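Local coordinates for Serine/threonine-protein kinase PknI (Mycobacterium tuberculosis, PDB 5XLM), which phosphorylates serine and threonine residues of proteins and slows mycobacterial growth in the infected host, this piece being its extracellular sensor domain, at residues R41-S47 with Q58-N63; G107-S111 with L135-P140. One frame throughout, in Å; residues are numbered along the deposited sequence.

Interaction 1: residues R41-S47 with Q58-N63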
ATOM      1  N   ARG A  41      -7.075   6.298   1.520  1.00 29.13           N
ATOM      2  CA  ARG A  41      -6.366   7.093   0.527  1.00 27.31           C
ATOM      3  C   ARG A  41      -4.870   6.930   0.761  1.00 31.22           C
ATOM      4  O   ARG A  41      -4.374   7.223   1.853  1.00 32.36           O
ATOM      5  CB  ARG A  41      -6.774   8.562   0.617  1.00 29.14           C
ATOM      6  CG  ARG A  41      -5.787   9.535  -0.001  1.00 33.54           C
ATOM      7  CD  ARG A  41      -6.295  10.962   0.121  1.00 35.56           C
ATOM      8  NE  ARG A  41      -5.249  11.945  -0.138  1.00 43.53           N
ATOM      9  CZ  ARG A  41      -4.499  12.497   0.809  1.00 60.95           C
ATOM     10  NH1 ARG A  41      -4.679  12.163   2.081  1.00 60.98           N
ATOM     11  NH2 ARG A  41      -3.566  13.384   0.486  1.00 67.72           N
ATOM     12  N   ILE A  42      -4.160   6.455  -0.258  1.00 25.64           N
ATOM     13  CA  ILE A  42      -2.727   6.199  -0.172  1.00 26.82           C
ATOM     14  C   ILE A  42      -2.009   7.240  -1.016  1.00 30.30           C
ATOM     15  O   ILE A  42      -2.298   7.392  -2.209  1.00 31.78           O
ATOM     16  CB  ILE A  42      -2.373   4.777  -0.631  1.00 23.70           C
ATOM     17  CG1 ILE A  42      -3.088   3.744   0.242  1.00 22.97           C
ATOM     18  CG2 ILE A  42      -0.865   4.566  -0.599  1.00 23.20           C
ATOM     19  CD1 ILE A  42      -2.730   2.308  -0.087  1.00 23.18           C
ATOM     20  N   GLU A  43      -1.078   7.959  -0.399  1.00 26.00           N
ATOM     21  CA  GLU A  43      -0.267   8.958  -1.084  1.00 27.03           C
ATOM     22  C   GLU A  43       1.156   8.426  -1.197  1.00 28.92           C
ATOM     23  O   GLU A  43       1.836   8.239  -0.183  1.00 30.72           O
ATOM     24  CB  GLU A  43      -0.296  10.296  -0.350  1.00 33.91           C
ATOM     25  CG  GLU A  43       0.457  11.403  -1.076  1.00 43.33           C
ATOM     26  CD  GLU A  43       0.423  12.726  -0.333  1.00 54.89           C
ATOM     27  OE1 GLU A  43       0.640  12.729   0.898  1.00 53.22           O
ATOM     28  OE2 GLU A  43       0.168  13.763  -0.979  1.00 63.07           O
ATOM     29  N   ILE A  44       1.594   8.174  -2.426  1.00 27.72           N
ATOM     30  CA  ILE A  44       2.976   7.803  -2.704  1.00 27.17           C
ATOM     31  C   ILE A  44       3.734   9.092  -2.999  1.00 37.82           C
ATOM     32  O   ILE A  44       3.598   9.669  -4.081  1.00 34.80           O
ATOM     33  CB  ILE A  44       3.068   6.812  -3.870  1.00 31.19           C
ATOM     34  CG1 ILE A  44       2.232   5.568  -3.571  1.00 26.21           C
ATOM     35  CG2 ILE A  44       4.513   6.421  -4.128  1.00 30.85           C
ATOM     36  CD1 ILE A  44       2.697   4.801  -2.350  1.00 26.25           C
ATOM     37  N   GLN A  45       4.531   9.549  -2.033  1.00 40.18           N
ATOM     38  CA  GLN A  45       5.153  10.871  -2.097  1.00 39.03           C
ATOM     39  C   GLN A  45       6.474  10.775  -2.856  1.00 39.67           C
ATOM     40  O   GLN A  45       7.567  10.766  -2.284  1.00 35.38           O
ATOM     41  CB  GLN A  45       5.337  11.434  -0.696  1.00 30.23           C
ATOM     42  CG  GLN A  45       4.040  11.516   0.085  1.00 33.86           C
ATOM     43  CD  GLN A  45       4.252  11.936   1.520  1.00 41.00           C
ATOM     44  OE1 GLN A  45       5.332  11.750   2.080  1.00 43.99           O
ATOM     45  NE2 GLN A  45       3.220  12.513   2.126  1.00 40.76           N
ATOM     46  N   ARG A  46       6.356  10.721  -4.185  1.00 41.44           N
ATOM     47  CA  ARG A  46       7.515  10.602  -5.062  1.00 47.45           C
ATOM     48  C   ARG A  46       8.382  11.855  -5.083  1.00 42.43           C
ATOM     49  O   ARG A  46       9.495  11.804  -5.618  1.00 37.73           O
ATOM     50  CB  ARG A  46       7.061  10.254  -6.483  1.00 55.32           C
ATOM     51  CG  ARG A  46       6.930   8.756  -6.740  1.00 57.97           C
ATOM     52  CD  ARG A  46       6.362   8.460  -8.122  1.00 65.10           C
ATOM     53  NE  ARG A  46       6.391   7.030  -8.422  1.00 71.21           N
ATOM     54  CZ  ARG A  46       5.409   6.182  -8.129  1.00 72.69           C
ATOM     55  NH1 ARG A  46       5.526   4.898  -8.436  1.00 72.31           N
ATOM     56  NH2 ARG A  46       4.308   6.619  -7.530  1.00 71.90           N
ATOM     57  N   SER A  47       7.915  12.967  -4.511  1.00 39.92           N
ATOM     58  CA  SER A  47       8.768  14.142  -4.380  1.00 49.00           C
ATOM     59  C   SER A  47       9.860  13.951  -3.338  1.00 52.25           C
ATOM     60  O   SER A  47      10.736  14.815  -3.221  1.00 56.03           O
ATOM     61  CB  SER A  47       7.932  15.370  -4.024  1.00 50.40           C
ATOM     62  OG  SER A  47       7.271  15.198  -2.782  1.00 54.27           O
ATOM     63  N   GLN A  58      11.271  13.165  -7.470  1.00 65.50           N
ATOM     64  CA  GLN A  58      10.548  13.024  -8.736  1.00 65.79           C
ATOM     65  C   GLN A  58       9.089  13.402  -8.517  1.00 60.20           C
ATOM     66  O   GLN A  58       8.203  12.540  -8.482  1.00 56.95           O
ATOM     67  CB  GLN A  58      10.680  11.601  -9.283  1.00 66.14           C
ATOM     68  CG  GLN A  58      12.113  11.183  -9.573  1.00 69.43           C
ATOM     69  CD  GLN A  58      12.198   9.905 -10.382  1.00 68.52           C
ATOM     70  OE1 GLN A  58      11.325   9.042 -10.296  1.00 62.79           O
ATOM     71  NE2 GLN A  58      13.253   9.781 -11.180  1.00 74.09           N
ATOM     72  N   PRO A  59       8.805  14.693  -8.364  1.00 58.63           N
ATOM     73  CA  PRO A  59       7.421  15.136  -8.145  1.00 55.55           C
ATOM     74  C   PRO A  59       6.555  14.833  -9.355  1.00 59.25           C
ATOM     75  O   PRO A  59       7.075  14.605 -10.457  1.00 60.17           O
ATOM     76  CB  PRO A  59       7.568  16.653  -7.925  1.00 56.77           C
ATOM     77  CG  PRO A  59       8.998  16.850  -7.540  1.00 56.89           C
ATOM     78  CD  PRO A  59       9.752  15.820  -8.317  1.00 60.31           C
ATOM     79  N   PRO A  60       5.221  14.821  -9.196  1.00 61.40           N
ATOM     80  CA  PRO A  60       4.494  15.078  -7.950  1.00 55.71           C
ATOM     81  C   PRO A  60       4.158  13.814  -7.164  1.00 44.37           C
ATOM     82  O   PRO A  60       4.291  12.703  -7.680  1.00 44.39           O
ATOM     83  CB  PRO A  60       3.215  15.747  -8.444  1.00 54.19           C
ATOM     84  CG  PRO A  60       2.946  15.049  -9.743  1.00 56.05           C
ATOM     85  CD  PRO A  60       4.299  14.710 -10.342  1.00 58.41           C
ATOM     86  N   ASP A  61       3.728  13.998  -5.919  1.00 39.97           N
ATOM     87  CA  ASP A  61       3.158  12.899  -5.158  1.00 39.28           C
ATOM     88  C   ASP A  61       1.874  12.423  -5.828  1.00 37.76           C
ATOM     89  O   ASP A  61       1.176  13.194  -6.493  1.00 44.67           O
ATOM     90  CB  ASP A  61       2.876  13.337  -3.720  1.00 37.56           C
ATOM     91  CG  ASP A  61       4.067  14.019  -3.074  1.00 42.48           C
ATOM     92  OD1 ASP A  61       5.210  13.768  -3.512  1.00 39.27           O
ATOM     93  OD2 ASP A  61       3.860  14.805  -2.125  1.00 44.23           O
ATOM     94  N   VAL A  62       1.562  11.142  -5.652  1.00 35.30           N
ATOM     95  CA  VAL A  62       0.437  10.515  -6.337  1.00 34.39           C
ATOM     96  C   VAL A  62      -0.495   9.904  -5.299  1.00 33.31           C
ATOM     97  O   VAL A  62      -0.070   9.071  -4.489  1.00 32.74           O
ATOM     98  CB  VAL A  62       0.901   9.450  -7.344  1.00 38.62           C
ATOM     99  CG1 VAL A  62      -0.298   8.740  -7.948  1.00 34.97           C
ATOM    100  CG2 VAL A  62       1.747  10.091  -8.436  1.00 35.30           C
ATOM    101  N   ASN A  63      -1.762  10.310  -5.331  1.00 33.14           N
ATOM    102  CA  ASN A  63      -2.787   9.789  -4.437  1.00 32.27           C
ATOM    103  C   ASN A  63      -3.652   8.771  -5.168  1.00 40.69           C
ATOM    104  O   ASN A  63      -4.020   8.973  -6.330  1.00 31.54           O
ATOM    105  CB  ASN A  63      -3.672  10.914  -3.895  1.00 32.85           C
ATOM    106  CG  ASN A  63      -2.912  11.893  -3.028  1.00 33.84           C
ATOM    107  OD1 ASN A  63      -2.854  11.743  -1.808  1.00 43.51           O
ATOM    108  ND2 ASN A  63      -2.327  12.905  -3.654  1.00 34.93           N
TER

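Interaction 2: residues G107-S111 with L135-P140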
ATOM      1  N   GLY A 107       5.104  -5.127  13.929  1.00 18.99           N
ATOM      2  CA  GLY A 107       4.553  -3.807  14.159  1.00 14.27           C
ATOM      3  C   GLY A 107       4.256  -2.993  12.922  1.00 23.28           C
ATOM      4  O   GLY A 107       4.173  -1.764  13.016  1.00 24.31           O
ATOM      5  N   GLN A 108       4.084  -3.627  11.764  1.00 19.89           N
ATOM      6  CA  GLN A 108       3.798  -2.892  10.541  1.00 20.70           C
ATOM      7  C   GLN A 108       3.021  -3.780   9.581  1.00 17.49           C
ATOM      8  O   GLN A 108       3.106  -5.009   9.644  1.00 15.12           O
ATOM      9  CB  GLN A 108       5.081  -2.403   9.858  1.00 13.68           C
ATOM     10  CG  GLN A 108       5.901  -3.520   9.222  1.00 21.94           C
ATOM     11  CD  GLN A 108       7.100  -3.001   8.451  1.00 15.13           C
ATOM     12  OE1 GLN A 108       7.354  -1.799   8.413  1.00 22.69           O
ATOM     13  NE2 GLN A 108       7.845  -3.908   7.832  1.00 16.09           N
ATOM     14  N   TRP A 109       2.258  -3.140   8.698  1.00 17.62           N
ATOM     15  CA  TRP A 109       1.648  -3.812   7.558  1.00 14.85           C
ATOM     16  C   TRP A 109       2.637  -3.808   6.402  1.00 16.77           C
ATOM     17  O   TRP A 109       3.238  -2.773   6.099  1.00 14.87           O
ATOM     18  CB  TRP A 109       0.356  -3.115   7.133  1.00 19.58           C
ATOM     19  CG  TRP A 109      -0.724  -3.129   8.159  1.00 18.65           C
ATOM     20  CD1 TRP A 109      -0.983  -2.164   9.087  1.00 15.10           C
ATOM     21  CD2 TRP A 109      -1.703  -4.155   8.360  1.00 16.37           C
ATOM     22  NE1 TRP A 109      -2.063  -2.526   9.856  1.00 20.97           N
ATOM     23  CE2 TRP A 109      -2.524  -3.744   9.430  1.00 22.82           C
ATOM     24  CE3 TRP A 109      -1.967  -5.380   7.738  1.00 17.65           C
ATOM     25  CZ2 TRP A 109      -3.588  -4.515   9.894  1.00 17.82           C
ATOM     26  CZ3 TRP A 109      -3.025  -6.145   8.202  1.00 21.46           C
ATOM     27  CH2 TRP A 109      -3.823  -5.710   9.270  1.00 21.86           C
ATOM     28  N   LYS A 110       2.806  -4.958   5.757  1.00 21.45           N
ATOM     29  CA  LYS A 110       3.726  -5.052   4.634  1.00 21.58           C
ATOM     30  C   LYS A 110       3.134  -5.948   3.562  1.00 24.46           C
ATOM     31  O   LYS A 110       2.701  -7.067   3.852  1.00 25.29           O
ATOM     32  CB  LYS A 110       5.097  -5.588   5.072  1.00 22.30           C
ATOM     33  CG  LYS A 110       6.096  -5.672   3.926  1.00 34.40           C
ATOM     34  CD  LYS A 110       7.540  -5.596   4.410  1.00 32.46           C
ATOM     35  CE  LYS A 110       7.962  -6.865   5.130  1.00 34.70           C
ATOM     36  NZ  LYS A 110       9.429  -6.889   5.398  1.00 44.33           N
ATOM     37  N   SER A 111       3.105  -5.446   2.332  1.00 18.71           N
ATOM     38  CA  SER A 111       2.663  -6.252   1.210  1.00 24.58           C
ATOM     39  C   SER A 111       3.760  -7.228   0.810  1.00 28.33           C
ATOM     40  O   SER A 111       4.944  -7.018   1.085  1.00 26.72           O
ATOM     41  CB  SER A 111       2.286  -5.362   0.024  1.00 21.35           C
ATOM     42  OG  SER A 111       3.419  -4.669  -0.476  1.00 30.90           O
ATOM     43  N   LEU A 135       7.526  -3.328  -2.679  1.00 28.17           N
ATOM     44  CA  LEU A 135       6.582  -3.613  -1.612  1.00 24.10           C
ATOM     45  C   LEU A 135       6.193  -2.311  -0.932  1.00 23.66           C
ATOM     46  O   LEU A 135       6.899  -1.303  -1.026  1.00 24.31           O
ATOM     47  CB  LEU A 135       7.160  -4.608  -0.592  1.00 21.79           C
ATOM     48  CG  LEU A 135       8.508  -4.328   0.083  1.00 28.61           C
ATOM     49  CD1 LEU A 135       8.386  -3.364   1.259  1.00 31.79           C
ATOM     50  CD2 LEU A 135       9.138  -5.637   0.535  1.00 32.56           C
ATOM     51  N   LEU A 136       5.062  -2.351  -0.237  1.00 20.57           N
ATOM     52  CA  LEU A 136       4.571  -1.227   0.546  1.00 21.84           C
ATOM     53  C   LEU A 136       4.594  -1.599   2.021  1.00 20.98           C
ATOM     54  O   LEU A 136       4.096  -2.662   2.407  1.00 19.83           O
ATOM     55  CB  LEU A 136       3.154  -0.837   0.122  1.00 25.81           C
ATOM     56  CG  LEU A 136       2.551   0.365   0.850  1.00 25.20           C
ATOM     57  CD1 LEU A 136       3.402   1.604   0.625  1.00 22.21           C
ATOM     58  CD2 LEU A 136       1.116   0.607   0.406  1.00 21.50           C
ATOM     59  N   ALA A 137       5.182  -0.732   2.838  1.00 17.59           N
ATOM     60  CA  ALA A 137       5.167  -0.885   4.285  1.00 16.33           C
ATOM     61  C   ALA A 137       4.387   0.277   4.875  1.00 19.55           C
ATOM     62  O   ALA A 137       4.628   1.434   4.517  1.00 16.99           O
ATOM     63  CB  ALA A 137       6.584  -0.928   4.861  1.00 16.44           C
ATOM     64  N   LEU A 138       3.443  -0.032   5.761  1.00 16.52           N
ATOM     65  CA  LEU A 138       2.616   0.977   6.411  1.00 18.51           C
ATOM     66  C   LEU A 138       2.626   0.728   7.910  1.00 20.99           C
ATOM     67  O   LEU A 138       2.207  -0.341   8.367  1.00 21.78           O
ATOM     68  CB  LEU A 138       1.184   0.957   5.871  1.00 16.00           C
ATOM     69  CG  LEU A 138       1.005   1.410   4.423  1.00 22.22           C
ATOM     70  CD1 LEU A 138      -0.452   1.307   4.020  1.00 20.49           C
ATOM     71  CD2 LEU A 138       1.519   2.832   4.241  1.00 20.72           C
ATOM     72  N   ARG A 139       3.103   1.711   8.670  1.00 22.13           N
ATOM     73  CA  ARG A 139       3.192   1.581  10.114  1.00 18.49           C
ATOM     74  C   ARG A 139       2.051   2.342  10.766  1.00 27.66           C
ATOM     75  O   ARG A 139       1.896   3.546  10.509  1.00 28.37           O
ATOM     76  CB  ARG A 139       4.533   2.099  10.618  1.00 21.10           C
ATOM     77  CG  ARG A 139       5.711   1.257  10.162  1.00 18.75           C
ATOM     78  CD  ARG A 139       6.545   1.951   9.099  1.00 18.67           C
ATOM     79  NE  ARG A 139       7.515   1.041   8.491  1.00 20.56           N
ATOM     80  CZ  ARG A 139       8.481   1.419   7.660  1.00 23.00           C
ATOM     81  NH1 ARG A 139       8.618   2.699   7.342  1.00 20.96           N
ATOM     82  NH2 ARG A 139       9.314   0.519   7.150  1.00 27.19           N
ATOM     83  N   PRO A 140       1.239   1.699  11.604  1.00 21.87           N
ATOM     84  CA  PRO A 140       0.119   2.407  12.237  1.00 26.37           C
ATOM     85  C   PRO A 140       0.628   3.469  13.197  1.00 37.76           C
ATOM     86  O   PRO A 140       1.445   3.190  14.077  1.00 39.14           O
ATOM     87  CB  PRO A 140      -0.636   1.296  12.980  1.00 22.36           C
ATOM     88  CG  PRO A 140      -0.128   0.010  12.392  1.00 31.45           C
ATOM     89  CD  PRO A 140       1.285   0.280  11.986  1.00 16.64           C
TER

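Interaction 1: residues R41-S47 with Q58-N63
Arg-41 of strand 38-51 extends its side chain to Asn-63 at the start of strand 62-72, where the two strands pair antiparallel in the sheet of the sensor domain. The guanidinium and amide planes are only 14° apart, and Arg-41 NE and NH2 both lie 2.9 Å from Asn-63 OD1; the long, straight arginine chain suits this reach along the surface. The Ile-42 CB points away from 58-63, and its buried side chain packs on Trp-66 and Phe-68 farther along strand 62-72, while its carbonyl receives a CA-H...O contact from Asn-63. Glu-43 and Asn-63 form a non-hydrogen-bonded pair, and their side chains run alongside one another. With CG anti to the backbone N (chi1 -176°), Glu-43 runs its CB and CG methylenes beside the Asn-63 amide, CB 3.3 Å from Asn-63 OD1. Its carboxylate is approached from above its plane by the Gln-45 amide, NE2 to Glu-43 OE1 2.9 Å, a neutral donor that may ease the nearness of Asp-61, whose OD2 is 4.0 Å from Glu-43 OE2. Ile-44 and Val-62 exchange both backbone hydrogen bonds. Ile-44 O also accepts from Arg-46 N, closing an inverse gamma turn centred on Gln-45 that ends the regular pairing. Arg-46 O takes the Gln-58 N-H at 2.9 Å; a cis peptide between Pro-59 and Pro-60 then leads to Asp-61. At Ser-47, short and polar, two donors grip one oxygen: the backbone N meets Asp-61 OD1 nearly end-on at 3.0 Å, and the hydroxyl OG gives a 2.6 Å bond to the syn lone pair of Asp-61 OD1.

Interaction 2: residues G107-S111 with L135-P140
The Gln-108 and Arg-139 side chains leave their strands in the same direction, close beside each other, their amide and guanidinium planes 13° apart. Arg-139 NE donates to Gln-108 OE1 at 2.8 Å, nearly along the C=O axis, and the oxygen sits at the edge of the guanidinium; a weak bond from Arg-139 NH2 reaches the same atom. Arg-139 CG packs on Gln-108 CB, 3.7 Å away, and the bend at chi2 (108°) then turns the chain so that NE reaches the amide oxygen. At the other end, Ser-111 OG substitutes for a backbone acceptor: chi1 of 65° sets the hydroxyl between N and the carbonyl carbon, where it takes the Leu-136 N-H at 2.9 Å in an almost straight bond. Ser-111 N returns a bond to Leu-136 O.

Between these ends runs regular antiparallel pairing of strands 108-117 and 131-140, neighbours in the domain's antiparallel sheet. Trp-109 and Leu-138 form a hydrogen-bonded pair, with Trp-109 N to Leu-138 O and Leu-138 N to Trp-109 O both 2.8 Å. Lys-110 and Ala-137 form a non-hydrogen-bonded pair; the lysine chain, bent at chi3, lays its CD 4.0 Å from Leu-135 CD1, using its methylenes for apolar contact.

On the Trp-109 and Leu-138 face, the Pro-140 side chain runs roughly at right angles to that of Trp-109, its CG 4.0 Å from Trp-109 CD1. A broad apolar ring suits this buried place: Phe-104 stacks with it edge-to-face, and Met-102, Ala-79 and Leu-146 pack around it. Beyond the amide-guanidinium pair, Arg-139 NH2 forms a salt bridge with Glu-149 OE2 on strand 146-154, which helps place the guanidinium for Gln-108.

Both interactions are antiparallel strand pairings in one antiparallel sheet, with centres about 17 Å apart, but they hold different elements: interaction 1 joins strands 38-51 and 62-72, interaction 2 strands 108-117 and 131-140. The first is a surface contact, where regular pairing gives way to a turn and a proline-rich loop and polar or charged side chains do much of the joining. The second is partly buried: its bonding continues along the strands, apolar residues fill its inner face, and its arginine-glutamine pair lies on the other. The two meet through the inner residues, Ile-42 CD1 packing on Leu-136 CD2 at 4.2 Å.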